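PDB 2RIJ: 2,3,4,5-tetrahydropyridine-2,6-dicarboxylate N-succinyltransferase from Campylobacter jejuni, which probably catalyses the transfer of a succinyl group from succinyl-CoA to tetrahydrodipicolinate, the first step of the succinylase route of lysine biosynthesis. Local coordinates for residues Leu50-Gln55 against His106-Leu111; Phe28-Leu33 against Phe124-Leu129; Ala234-Met239 against Cys255-Arg260; Arg219-Ser224 against Ile238-Ser243. One frame throughout, in Å; residues are numbered along the deposited sequence. Where two conformers were deposited one is given.

Interaction 1: residues Leu50-Gln55 against His106-Leu111; sequences LINYEQ and HQNIDL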
loop_
_atom_site.group_PDB
_atom_site.type_symbol
_atom_site.label_atom_id
_atom_site.label_comp_id
_atom_site.label_asym_id
_atom_site.label_seq_id
_atom_site.Cartn_x
_atom_site.Cartn_y
_atom_site.Cartn_z
ATOM N N LEU A 50 -33.078 -31.801 39.415
ATOM C CA LEU A 50 -32.098 -32.901 39.444
ATOM C C LEU A 50 -32.046 -33.528 38.063
ATOM O O LEU A 50 -33.083 -33.865 37.495
ATOM C CB LEU A 50 -32.492 -33.998 40.443
ATOM C CG LEU A 50 -32.378 -33.772 41.949
ATOM C CD1 LEU A 50 -33.092 -34.922 42.708
ATOM C CD2 LEU A 50 -30.912 -33.610 42.390
ATOM N N ILE A 51 -30.843 -33.653 37.523
ATOM C CA ILE A 51 -30.594 -34.289 36.249
ATOM C C ILE A 51 -29.711 -35.486 36.499
ATOM O O ILE A 51 -28.662 -35.405 37.160
ATOM C CB ILE A 51 -29.823 -33.329 35.276
ATOM C CG1 ILE A 51 -30.565 -32.025 35.105
ATOM C CG2 ILE A 51 -29.531 -33.995 33.925
ATOM C CD1 ILE A 51 -31.915 -32.218 34.383
ATOM N N ASN A 52 -30.131 -36.601 35.939
ATOM C CA ASN A 52 -29.382 -37.840 36.040
ATOM C C ASN A 52 -28.833 -38.124 34.645
ATOM O O ASN A 52 -29.587 -38.090 33.652
ATOM C CB ASN A 52 -30.292 -38.972 36.513
ATOM C CG ASN A 52 -30.798 -38.773 37.924
ATOM O OD1 ASN A 52 -30.113 -39.095 38.881
ATOM N ND2 ASN A 52 -32.012 -38.267 38.055
ATOM N N TYR A 53 -27.522 -38.320 34.548
ATOM C CA TYR A 53 -26.891 -38.699 33.265
ATOM C C TYR A 53 -26.030 -39.920 33.507
ATOM O O TYR A 53 -25.096 -39.855 34.269
ATOM C CB TYR A 53 -26.040 -37.574 32.679
ATOM C CG TYR A 53 -25.416 -37.975 31.373
ATOM C CD1 TYR A 53 -26.205 -38.136 30.233
ATOM C CD2 TYR A 53 -24.072 -38.247 31.281
ATOM C CE1 TYR A 53 -25.652 -38.533 29.047
ATOM C CE2 TYR A 53 -23.515 -38.679 30.078
ATOM C CZ TYR A 53 -24.320 -38.814 28.988
ATOM O OH TYR A 53 -23.805 -39.232 27.807
ATOM N N GLU A 54 -26.367 -41.030 32.872
ATOM C CA GLU A 54 -25.592 -42.271 32.969
ATOM C C GLU A 54 -25.295 -42.656 34.434
ATOM O O GLU A 54 -24.176 -43.014 34.808
ATOM C CB GLU A 54 -24.330 -42.210 32.076
ATOM C CG GLU A 54 -24.643 -42.074 30.566
ATOM C CD GLU A 54 -25.082 -43.389 29.918
ATOM O OE1 GLU A 54 -25.300 -44.372 30.651
ATOM O OE2 GLU A 54 -25.203 -43.437 28.672
ATOM N N GLN A 55 -26.348 -42.634 35.258
ATOM C CA GLN A 55 -26.223 -42.833 36.688
ATOM C C GLN A 55 -27.593 -43.120 37.278
ATOM O O GLN A 55 -28.608 -42.813 36.642
ATOM C CB GLN A 55 -25.668 -41.566 37.358
ATOM C CG GLN A 55 -26.603 -40.389 37.296
ATOM C CD GLN A 55 -25.963 -39.117 37.677
ATOM O OE1 GLN A 55 -26.188 -38.058 37.050
ATOM N NE2 GLN A 55 -25.135 -39.182 38.716
ATOM N N HIS A 106 -30.171 -39.060 49.513
ATOM C CA HIS A 106 -30.653 -39.779 48.347
ATOM C C HIS A 106 -31.514 -38.778 47.590
ATOM O O HIS A 106 -32.680 -38.564 47.900
ATOM C CB HIS A 106 -31.481 -40.984 48.759
ATOM C CG HIS A 106 -30.752 -41.961 49.603
ATOM N ND1 HIS A 106 -29.798 -42.812 49.100
ATOM C CD2 HIS A 106 -30.862 -42.249 50.920
ATOM C CE1 HIS A 106 -29.335 -43.572 50.075
ATOM N NE2 HIS A 106 -29.966 -43.250 51.190
ATOM N N GLN A 107 -30.934 -38.151 46.588
ATOM C CA GLN A 107 -31.519 -36.955 46.036
ATOM C C GLN A 107 -32.794 -37.196 45.241
ATOM O O GLN A 107 -33.712 -36.404 45.300
ATOM C CB GLN A 107 -30.492 -36.274 45.159
ATOM C CG GLN A 107 -29.342 -35.641 45.940
ATOM C CD GLN A 107 -28.635 -34.642 45.091
ATOM O OE1 GLN A 107 -27.909 -35.013 44.157
ATOM N NE2 GLN A 107 -28.883 -33.351 45.359
ATOM N N ASN A 108 -32.827 -38.283 44.492
ATOM C CA ASN A 108 -33.996 -38.659 43.725
ATOM C C ASN A 108 -35.127 -39.008 44.677
ATOM O O ASN A 108 -36.282 -38.707 44.391
ATOM C CB ASN A 108 -33.716 -39.828 42.780
ATOM C CG ASN A 108 -32.854 -39.430 41.583
ATOM O OD1 ASN A 108 -33.240 -38.590 40.770
ATOM N ND2 ASN A 108 -31.697 -40.050 41.468
ATOM N N ILE A 109 -34.795 -39.614 45.811
ATOM C CA ILE A 109 -35.821 -39.999 46.782
ATOM C C ILE A 109 -36.342 -38.735 47.455
ATOM O O ILE A 109 -37.545 -38.545 47.548
ATOM C CB ILE A 109 -35.330 -40.995 47.841
ATOM C CG1 ILE A 109 -34.580 -42.164 47.185
ATOM C CG2 ILE A 109 -36.547 -41.516 48.637
ATOM C CD1 ILE A 109 -34.307 -43.412 48.120
ATOM N N ASP A 110 -35.446 -37.845 47.881
ATOM C CA ASP A 110 -35.875 -36.556 48.450
ATOM C C ASP A 110 -36.810 -35.778 47.518
ATOM O O ASP A 110 -37.726 -35.097 47.961
ATOM C CB ASP A 110 -34.672 -35.658 48.770
ATOM C CG ASP A 110 -33.717 -36.256 49.809
ATOM O OD1 ASP A 110 -34.151 -37.058 50.664
ATOM O OD2 ASP A 110 -32.502 -35.937 49.742
ATOM N N LEU A 111 -36.515 -35.814 46.223
ATOM C CA LEU A 111 -37.304 -35.094 45.240
ATOM C C LEU A 111 -38.739 -35.639 45.234
ATOM O O LEU A 111 -39.694 -34.872 45.220
ATOM C CB LEU A 111 -36.666 -35.203 43.829
ATOM C CG LEU A 111 -37.451 -34.419 42.744
ATOM C CD1 LEU A 111 -37.230 -32.904 42.950
ATOM C CD2 LEU A 111 -37.040 -34.863 41.353
#

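Interaction 2: residues Phe28-Leu33 against Phe124-Leu129; sequences FGIARL and FSFVCL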
loop_
_atom_site.group_PDB
_atom_site.type_symbol
_atom_site.label_atom_id
_atom_site.label_comp_id
_atom_site.label_asym_id
_atom_site.label_seq_id
_atom_site.Cartn_x
_atom_site.Cartn_y
_atom_site.Cartn_z
ATOM N N PHE A 28 -32.258 -38.973 32.657
ATOM C CA PHE A 28 -33.610 -38.834 33.169
ATOM C C PHE A 28 -33.758 -37.799 34.284
ATOM O O PHE A 28 -32.816 -37.456 35.016
ATOM C CB PHE A 28 -34.179 -40.197 33.628
ATOM C CG PHE A 28 -33.599 -40.706 34.920
ATOM C CD1 PHE A 28 -32.414 -41.435 34.933
ATOM C CD2 PHE A 28 -34.254 -40.476 36.141
ATOM C CE1 PHE A 28 -31.877 -41.899 36.133
ATOM C CE2 PHE A 28 -33.716 -40.923 37.340
ATOM C CZ PHE A 28 -32.544 -41.663 37.332
ATOM N N GLY A 29 -34.986 -37.341 34.427
ATOM C CA GLY A 29 -35.398 -36.567 35.562
ATOM C C GLY A 29 -36.886 -36.309 35.548
ATOM O O GLY A 29 -37.602 -36.780 34.662
ATOM N N ILE A 30 -37.334 -35.574 36.558
ATOM C CA ILE A 30 -38.709 -35.151 36.696
ATOM C C ILE A 30 -38.796 -33.621 36.560
ATOM O O ILE A 30 -38.140 -32.870 37.302
ATOM C CB ILE A 30 -39.322 -35.622 38.052
ATOM C CG1 ILE A 30 -39.345 -37.135 38.151
ATOM C CG2 ILE A 30 -40.749 -35.067 38.249
ATOM C CD1 ILE A 30 -39.712 -37.648 39.600
ATOM N N ALA A 31 -39.637 -33.183 35.644
ATOM C CA ALA A 31 -39.872 -31.787 35.378
ATOM C C ALA A 31 -41.205 -31.277 35.914
ATOM O O ALA A 31 -42.204 -31.972 35.851
ATOM C CB ALA A 31 -39.830 -31.548 33.878
ATOM N N ARG A 32 -41.218 -30.048 36.433
ATOM C CA ARG A 32 -42.444 -29.309 36.647
ATOM C C ARG A 32 -42.708 -28.562 35.359
ATOM O O ARG A 32 -41.823 -27.850 34.838
ATOM C CB ARG A 32 -42.310 -28.323 37.811
ATOM C CG ARG A 32 -43.569 -27.563 38.107
ATOM C CD ARG A 32 -43.382 -26.417 39.150
ATOM N NE ARG A 32 -42.320 -25.492 38.742
ATOM C CZ ARG A 32 -42.426 -24.597 37.760
ATOM N NH1 ARG A 32 -43.521 -24.465 37.051
ATOM N NH2 ARG A 32 -41.379 -23.831 37.464
ATOM N N LEU A 33 -43.917 -28.698 34.817
ATOM C CA LEU A 33 -44.258 -28.095 33.538
ATOM C C LEU A 33 -45.090 -26.814 33.665
ATOM O O LEU A 33 -45.966 -26.712 34.526
ATOM C CB LEU A 33 -45.038 -29.069 32.665
ATOM C CG LEU A 33 -44.459 -30.472 32.445
ATOM C CD1 LEU A 33 -45.460 -31.243 31.525
ATOM C CD2 LEU A 33 -43.056 -30.478 31.920
ATOM N N PHE A 124 -46.321 -32.423 36.944
ATOM C CA PHE A 124 -45.040 -33.082 36.936
ATOM C C PHE A 124 -45.005 -34.221 35.929
ATOM O O PHE A 124 -45.998 -34.943 35.726
ATOM C CB PHE A 124 -44.706 -33.609 38.329
ATOM C CG PHE A 124 -44.750 -32.576 39.398
ATOM C CD1 PHE A 124 -43.679 -31.747 39.621
ATOM C CD2 PHE A 124 -45.853 -32.479 40.242
ATOM C CE1 PHE A 124 -43.707 -30.764 40.638
ATOM C CE2 PHE A 124 -45.897 -31.514 41.263
ATOM C CZ PHE A 124 -44.826 -30.670 41.472
ATOM N N SER A 125 -43.856 -34.367 35.283
ATOM C CA SER A 125 -43.674 -35.377 34.235
ATOM C C SER A 125 -42.295 -36.007 34.337
ATOM O O SER A 125 -41.284 -35.322 34.526
ATOM C CB SER A 125 -43.833 -34.782 32.833
ATOM O OG SER A 125 -45.181 -34.473 32.517
ATOM N N PHE A 126 -42.268 -37.326 34.220
ATOM C CA PHE A 126 -41.030 -38.059 34.075
ATOM C C PHE A 126 -40.553 -37.967 32.633
ATOM O O PHE A 126 -41.333 -38.094 31.674
ATOM C CB PHE A 126 -41.245 -39.504 34.444
ATOM C CG PHE A 126 -40.012 -40.338 34.377
ATOM C CD1 PHE A 126 -39.046 -40.249 35.364
ATOM C CD2 PHE A 126 -39.815 -41.218 33.321
ATOM C CE1 PHE A 126 -37.925 -41.054 35.309
ATOM C CE2 PHE A 126 -38.689 -42.005 33.252
ATOM C CZ PHE A 126 -37.758 -41.949 34.252
ATOM N N VAL A 127 -39.268 -37.692 32.479
ATOM C CA VAL A 127 -38.666 -37.446 31.171
ATOM C C VAL A 127 -37.400 -38.268 31.137
ATOM O O VAL A 127 -36.583 -38.152 32.019
ATOM C CB VAL A 127 -38.342 -35.942 30.970
ATOM C CG1 VAL A 127 -37.809 -35.670 29.580
ATOM C CG2 VAL A 127 -39.588 -35.086 31.268
ATOM N N CYS A 128 -37.263 -39.129 30.139
ATOM C CA CYS A 128 -36.024 -39.860 29.971
ATOM C C CYS A 128 -35.613 -40.036 28.517
ATOM O O CYS A 128 -36.453 -40.064 27.609
ATOM C CB CYS A 128 -36.042 -41.187 30.737
ATOM S SG CYS A 128 -36.844 -42.548 29.940
ATOM N N LEU A 129 -34.299 -40.134 28.323
ATOM C CA LEU A 129 -33.701 -40.411 27.037
ATOM C C LEU A 129 -33.131 -41.824 27.056
ATOM O O LEU A 129 -32.346 -42.170 27.948
ATOM C CB LEU A 129 -32.591 -39.409 26.706
ATOM C CG LEU A 129 -32.934 -37.933 26.768
ATOM C CD1 LEU A 129 -31.694 -37.078 26.395
ATOM C CD2 LEU A 129 -34.093 -37.645 25.860
#

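Interaction 3: residues Ala234-Met239 against Cys255-Arg260; sequences AGTTIM and CMVEGR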
loop_
_atom_site.group_PDB
_atom_site.type_symbol
_atom_site.label_atom_id
_atom_site.label_comp_id
_atom_site.label_asym_id
_atom_site.label_seq_id
_atom_site.Cartn_x
_atom_site.Cartn_y
_atom_site.Cartn_z
ATOM N N ALA A 234 -16.529 -23.478 35.244
ATOM C CA ALA A 234 -16.345 -22.821 36.556
ATOM C C ALA A 234 -15.273 -21.735 36.436
ATOM O O ALA A 234 -14.207 -21.945 35.842
ATOM C CB ALA A 234 -15.984 -23.878 37.674
ATOM N N GLY A 235 -15.583 -20.555 36.963
ATOM C CA GLY A 235 -14.647 -19.480 36.934
ATOM C C GLY A 235 -14.881 -18.520 35.788
ATOM O O GLY A 235 -14.221 -17.505 35.716
ATOM N N THR A 236 -15.804 -18.831 34.863
ATOM C CA THR A 236 -16.102 -17.876 33.781
ATOM C C THR A 236 -16.822 -16.616 34.282
ATOM O O THR A 236 -17.636 -16.700 35.206
ATOM C CB THR A 236 -16.960 -18.621 32.730
ATOM O OG1 THR A 236 -16.159 -19.692 32.182
ATOM C CG2 THR A 236 -17.480 -17.702 31.568
ATOM N N THR A 237 -16.537 -15.468 33.656
ATOM C CA THR A 237 -17.242 -14.193 33.856
ATOM C C THR A 237 -17.859 -13.744 32.540
ATOM O O THR A 237 -17.171 -13.626 31.508
ATOM C CB THR A 237 -16.295 -13.091 34.376
ATOM O OG1 THR A 237 -15.645 -13.550 35.569
ATOM C CG2 THR A 237 -17.015 -11.771 34.665
ATOM N N ILE A 238 -19.153 -13.513 32.562
ATOM C CA ILE A 238 -19.860 -12.858 31.445
ATOM C C ILE A 238 -20.200 -11.421 31.837
ATOM O O ILE A 238 -21.062 -11.148 32.706
ATOM C CB ILE A 238 -21.159 -13.576 31.045
ATOM C CG1 ILE A 238 -20.938 -15.125 30.965
ATOM C CG2 ILE A 238 -21.722 -13.010 29.733
ATOM C CD1 ILE A 238 -19.850 -15.524 29.922
HETATM N N MSE A 239 -19.567 -10.498 31.157
HETATM C CA MSE A 239 -19.781 -9.043 31.400
HETATM C C MSE A 239 -21.007 -8.661 30.602
HETATM O O MSE A 239 -21.354 -9.359 29.654
HETATM C CB MSE A 239 -18.594 -8.206 30.984
HETATM C CG MSE A 239 -17.332 -8.481 31.765
HETATM SE SE MSE A 239 -17.482 -8.165 33.665
HETATM C CE MSE A 239 -17.720 -6.148 33.721
ATOM N N CYS A 255 -12.801 -18.241 31.669
ATOM C CA CYS A 255 -12.549 -17.206 30.675
ATOM C C CYS A 255 -13.257 -15.928 31.079
ATOM O O CYS A 255 -14.333 -15.969 31.674
ATOM C CB CYS A 255 -13.177 -17.580 29.345
ATOM S SG CYS A 255 -12.402 -18.980 28.558
HETATM N N MSE A 256 -12.681 -14.820 30.686
HETATM C CA MSE A 256 -13.342 -13.501 30.747
HETATM C C MSE A 256 -14.064 -13.267 29.421
HETATM O O MSE A 256 -13.430 -13.226 28.377
HETATM C CB MSE A 256 -12.302 -12.425 30.937
HETATM C CG MSE A 256 -12.858 -11.003 30.828
HETATM SE SE MSE A 256 -14.282 -10.664 32.174
HETATM C CE MSE A 256 -13.241 -11.130 33.783
ATOM N N VAL A 257 -15.380 -13.136 29.453
ATOM C CA VAL A 257 -16.165 -12.998 28.244
ATOM C C VAL A 257 -16.904 -11.624 28.242
ATOM O O VAL A 257 -17.731 -11.331 29.085
ATOM C CB VAL A 257 -17.149 -14.144 28.063
ATOM C CG1 VAL A 257 -17.988 -13.964 26.742
ATOM C CG2 VAL A 257 -16.428 -15.505 28.145
ATOM N N GLU A 258 -16.529 -10.814 27.279
ATOM C CA GLU A 258 -17.080 -9.507 27.049
ATOM C C GLU A 258 -17.596 -9.330 25.621
ATOM O O GLU A 258 -18.000 -8.223 25.192
ATOM C CB GLU A 258 -16.069 -8.461 27.401
ATOM C CG GLU A 258 -15.342 -8.761 28.642
ATOM C CD GLU A 258 -14.564 -7.548 29.123
ATOM O OE1 GLU A 258 -15.211 -6.525 29.366
ATOM O OE2 GLU A 258 -13.333 -7.590 29.244
ATOM N N GLY A 259 -17.651 -10.432 24.910
ATOM C CA GLY A 259 -18.152 -10.482 23.526
ATOM C C GLY A 259 -19.081 -11.657 23.304
ATOM O O GLY A 259 -19.590 -12.278 24.256
ATOM N N ARG A 260 -19.340 -11.958 22.035
ATOM C CA ARG A 260 -20.470 -12.769 21.632
ATOM C C ARG A 260 -20.017 -14.129 21.123
ATOM O O ARG A 260 -19.231 -14.226 20.163
ATOM C CB ARG A 260 -21.261 -12.031 20.550
ATOM C CG ARG A 260 -21.829 -10.728 21.109
ATOM C CD ARG A 260 -22.502 -9.920 20.041
ATOM N NE ARG A 260 -21.543 -9.397 19.064
ATOM C CZ ARG A 260 -20.894 -8.232 19.176
ATOM N NH1 ARG A 260 -20.965 -7.499 20.277
ATOM N NH2 ARG A 260 -20.111 -7.798 18.183
#

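Interaction 4: residues Arg219-Ser224 against Ile238-Ser243; sequences RILESS and IMPGAS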
loop_
_atom_site.group_PDB
_atom_site.type_symbol
_atom_site.label_atom_id
_atom_site.label_comp_id
_atom_site.label_asym_id
_atom_site.label_seq_id
_atom_site.Cartn_x
_atom_site.Cartn_y
_atom_site.Cartn_z
ATOM N N ARG A 219 -19.567 -15.908 37.304
ATOM C CA ARG A 219 -20.407 -14.687 37.324
ATOM C C ARG A 219 -21.064 -14.424 35.990
ATOM O O ARG A 219 -20.423 -14.562 34.938
ATOM C CB ARG A 219 -19.538 -13.524 37.735
ATOM C CG ARG A 219 -18.850 -13.771 39.072
ATOM C CD ARG A 219 -18.064 -12.566 39.559
ATOM N NE ARG A 219 -16.861 -12.358 38.763
ATOM C CZ ARG A 219 -16.320 -11.206 38.398
ATOM N NH1 ARG A 219 -16.863 -10.021 38.672
ATOM N NH2 ARG A 219 -15.189 -11.249 37.711
ATOM N N ILE A 220 -22.333 -14.013 36.033
ATOM C CA ILE A 220 -23.084 -13.646 34.847
ATOM C C ILE A 220 -23.728 -12.342 35.205
ATOM O O ILE A 220 -24.673 -12.287 36.048
ATOM C CB ILE A 220 -24.162 -14.666 34.516
ATOM C CG1 ILE A 220 -23.550 -16.020 34.188
ATOM C CG2 ILE A 220 -25.100 -14.125 33.443
ATOM C CD1 ILE A 220 -24.582 -17.191 34.184
ATOM N N LEU A 221 -23.228 -11.261 34.641
ATOM C CA LEU A 221 -23.636 -9.898 35.119
ATOM C C LEU A 221 -24.961 -9.404 34.568
ATOM O O LEU A 221 -25.433 -8.342 34.961
ATOM C CB LEU A 221 -22.515 -8.859 34.885
ATOM C CG LEU A 221 -21.470 -8.759 36.004
ATOM C CD1 LEU A 221 -20.680 -10.042 36.108
ATOM C CD2 LEU A 221 -20.564 -7.507 35.796
ATOM N N GLU A 222 -25.572 -10.192 33.693
ATOM C CA GLU A 222 -26.900 -9.903 33.178
ATOM C C GLU A 222 -27.472 -11.158 32.540
ATOM O O GLU A 222 -26.891 -11.727 31.600
ATOM C CB GLU A 222 -26.892 -8.740 32.171
ATOM C CG GLU A 222 -28.211 -8.500 31.381
ATOM C CD GLU A 222 -29.519 -8.672 32.209
ATOM O OE1 GLU A 222 -29.531 -8.236 33.399
ATOM O OE2 GLU A 222 -30.542 -9.256 31.692
ATOM N N SER A 223 -28.613 -11.588 33.064
ATOM C CA SER A 223 -29.256 -12.819 32.630
ATOM C C SER A 223 -29.576 -12.881 31.137
ATOM O O SER A 223 -29.428 -13.911 30.557
ATOM C CB SER A 223 -30.558 -13.096 33.418
ATOM O OG SER A 223 -31.118 -14.370 33.086
ATOM N N SER A 224 -30.023 -11.799 30.502
ATOM C CA SER A 224 -30.380 -11.834 29.081
ATOM C C SER A 224 -29.178 -12.224 28.168
ATOM O O SER A 224 -29.347 -12.566 27.001
ATOM C CB SER A 224 -30.948 -10.471 28.664
ATOM O OG SER A 224 -29.957 -9.499 28.741
ATOM N N ILE A 238 -19.153 -13.513 32.562
ATOM C CA ILE A 238 -19.860 -12.858 31.445
ATOM C C ILE A 238 -20.200 -11.421 31.837
ATOM O O ILE A 238 -21.062 -11.148 32.706
ATOM C CB ILE A 238 -21.159 -13.576 31.045
ATOM C CG1 ILE A 238 -20.938 -15.125 30.965
ATOM C CG2 ILE A 238 -21.722 -13.010 29.733
ATOM C CD1 ILE A 238 -19.850 -15.524 29.922
HETATM N N MSE A 239 -19.567 -10.498 31.157
HETATM C CA MSE A 239 -19.781 -9.043 31.400
HETATM C C MSE A 239 -21.007 -8.661 30.602
HETATM O O MSE A 239 -21.354 -9.359 29.654
HETATM C CB MSE A 239 -18.594 -8.206 30.984
HETATM C CG MSE A 239 -17.332 -8.481 31.765
HETATM SE SE MSE A 239 -17.482 -8.165 33.665
HETATM C CE MSE A 239 -17.720 -6.148 33.721
ATOM N N PRO A 240 -21.704 -7.565 30.995
ATOM C CA PRO A 240 -22.990 -7.255 30.353
ATOM C C PRO A 240 -23.032 -6.338 29.142
ATOM O O PRO A 240 -24.061 -6.328 28.454
ATOM C CB PRO A 240 -23.786 -6.611 31.499
ATOM C CG PRO A 240 -22.808 -6.014 32.375
ATOM C CD PRO A 240 -21.468 -6.679 32.149
ATOM N N GLY A 241 -21.966 -5.601 28.850
ATOM C CA GLY A 241 -21.991 -4.575 27.819
ATOM C C GLY A 241 -22.433 -5.030 26.433
ATOM O O GLY A 241 -23.356 -4.480 25.877
ATOM N N ALA A 242 -21.746 -6.000 25.861
ATOM C CA ALA A 242 -21.969 -6.373 24.475
ATOM C C ALA A 242 -21.733 -7.851 24.242
ATOM O O ALA A 242 -21.420 -8.248 23.150
ATOM C CB ALA A 242 -21.097 -5.504 23.530
ATOM N N SER A 243 -21.878 -8.642 25.306
ATOM C CA SER A 243 -21.627 -10.063 25.296
ATOM C C SER A 243 -22.843 -10.878 24.929
ATOM O O SER A 243 -23.982 -10.415 24.976
ATOM C CB SER A 243 -21.177 -10.536 26.676
ATOM O OG SER A 243 -20.219 -9.660 27.246
#

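Interaction 1: residues Leu50-Gln55 against His106-Leu111
N52 and N108 pair through their side-chain amides, each giving an N-H to the oxygen of the other. ND2 of N52 meets OD1 of N108 at 3.0 Å, in the carbonyl plane and on a lone pair. The return bond, from ND2 of N108 to OD1 of N52, is longer at 3.2 Å but nearly straight (168°), with the donor tilted out of the carbonyl plane of N52. The two amide planes are turned 33° apart, and the pair is therefore twisted rather than coplanar. Beside it, CD2 of L50 lies in plain van der Waals contact with the amide end of Q107 (3.6 Å to NE2), and CD1 makes an apolar contact with CB of L111 at 3.8 Å. CG of L50 stands beside its backbone N (chi1 -73°), carrying both methyls toward the helix, but L50 has two modelled conformers and these contacts are less certain than the amide pair. One shell out, N56 gives a further hydrogen bond to OD1 of N52, while ND2 of N52 also serves the backbone oxygen of F28; two partners on each amide atom settle which way the group is flipped. ND2 of N108 and ND1 of H106, the N-cap residue, both bind a citrate, probably from the crystallisation liquor. M188 of the second subunit packs on L50 and Q107, and M192 of that subunit on L111. The contact thus seats the start of helix 107-117 against the short strand 52-53 of the N-terminal domain's antiparallel sheet, with an anion held by side chains at the helix N-terminus.

Interaction 2: residues Phe28-Leu33 against Phe124-Leu129
Strands 28-33 and 124-129 are antiparallel neighbours in the sheet of the N-terminal domain, and both are buried along their whole length. F28 pairs with C128, I30 with F126 and R32 with F124 at non-hydrogen-bonded positions, alternating with the hydrogen-bonded pairs G29 with V127 and A31 with S125. G29 N gives to V127 O at 3.0 Å and V127 N returns to G29 O at 2.9 Å; A31 N and S125 O close to 2.9 Å in the next pair, with S125 N bonded to A31 O. Between these rungs the CA of I30 lies 3.4 Å from S125 O as a CA-H...O contact. Of the side chains, F28, I30, R32, F124, F126 and C128 share one face. F28 holds its ring carbon CG between backbone N and carbonyl carbon (chi1 74°), which swings the ring away from the partner strand; its CD2 still meets CE1 of F126 at 3.8 Å, the two side chains slanting past each other. CB of F28 sits 3.6 Å from CB of C128. CG1 of I30 comes to the edge of the F126 ring, near its plane. Helix 57-69 covers F28 and F126, and helix 107-117 covers I30 and F124. R32 lays its CB by F124 CE1, 4.0 Å away, then carries its guanidinium off to a salt bridge with D34; NE gives a hydrogen bond to the backbone oxygen of K191 of the second subunit. Backbone polarity in this pair is met chiefly strand to strand, while an aromatic and aliphatic face supplies the hydrophobic core and the arginine's charge is met within the chain.

Interaction 3: residues Ala234-Met239 against Cys255-Arg260
V257 and I238 form the tight, buried half of this contact: the CD1 methyl of I238 is pressed to 3.6 Å from CB of V257, the two side chains pointing the same way. I238 reaches there because its chain turns twice, at chi1 -45° and chi2 -60°, and bends CD1 back over the neighbouring coil. Three backbone hydrogen bonds tie the strands beneath, in parallel register: T237 N to C255 O (3.0 Å), V257 N to T237 O (2.8 Å) and M239 N to V257 O (2.9 Å), the last almost straight. The other face is more open to solvent, though its contacts are nearly as close. There the selenomethionine M256 doubles back, with bends at chi2 and chi3, and brings CE to 3.7 Å from CB of T237; its selenium lies 3.8 Å from CG of M239, also a selenomethionine. CG of E258 runs alongside CG of M239 at 3.7 Å. E258 is the predicted acyl-anhydride residue, and R260, predicted to bind succinyl-CoA, reaches with NH2 to S278 and, across the interface, to N302 of the third subunit. These are successive coils of the left-handed parallel beta helix of this family: strand 256-257 lies between 237-238 on one side and 272-273 on the other, while V245 of strand 244-245 also touches I238.

Interaction 4: residues Arg219-Ser224 against Ile238-Ser243
P240 and E222 touch through their CB atoms, 3.8 Å apart, and the flat carboxylate of E222 lies beyond that aliphatic meeting. Its OE2 takes two hydrogen bonds from S224: OG comes to the anti lone pair at 3.0 Å, while the backbone N approaches from above the carboxylate plane, 45° out of it. The other oxygen, OE1, has a salt bridge to R207 of the second subunit. E222 has CG opposite its backbone N (chi1 170°) and bends at chi2, which turns the acid away from P240 and back over the start of the 3-10 segment at S223-S224. On the opposite segment, the carbonyl of M239 is likewise met from above its plane, by OG of S243 at 2.7 Å in the conformer given. L221 fills the middle. Its CB is 3.7 Å from CD of the proline ring and its CD2 3.8 Å from CE of the selenomethionine M239, the leucine running alongside that side chain. I238 N bonds to R219 O and L221 N to I238 O, both at 2.9 Å, a parallel pairing that ends where P240 begins. CG1 of I220 and CG1 of I238 keep a wider 4.2 Å. R219 makes a salt bridge through NH1 to D203 of the second subunit, and K225 of the same chain grips the backbone oxygens of P240 and S243. Leucine, proline and selenomethionine thus make an apolar seam between the segments, while the charges of R219 and E222 are met across the interface by D203 and R207 of the second subunit.

The four contacts fall into two touching pairs. Interactions 1 and 2, with centres 11 Å apart, belong to the N-terminal domain: strand 28-33 is flanked by 124-129 and by 52-53, with N52 N bonded to F28 O (3.0 Å), and L111 packs on I30. Interactions 3 and 4, centres 8 Å apart, share I238 and M239 in the first coils of the beta helix; T236 O meets R219 N at 3.0 Å, and NH1 of R260 reaches A242 O. About 30 Å separates the centres of the two pairs. Interaction 3 holds the predicted active-site E258; interaction 4 comes near through M239, whose side chain lies about 4 Å from that of E258.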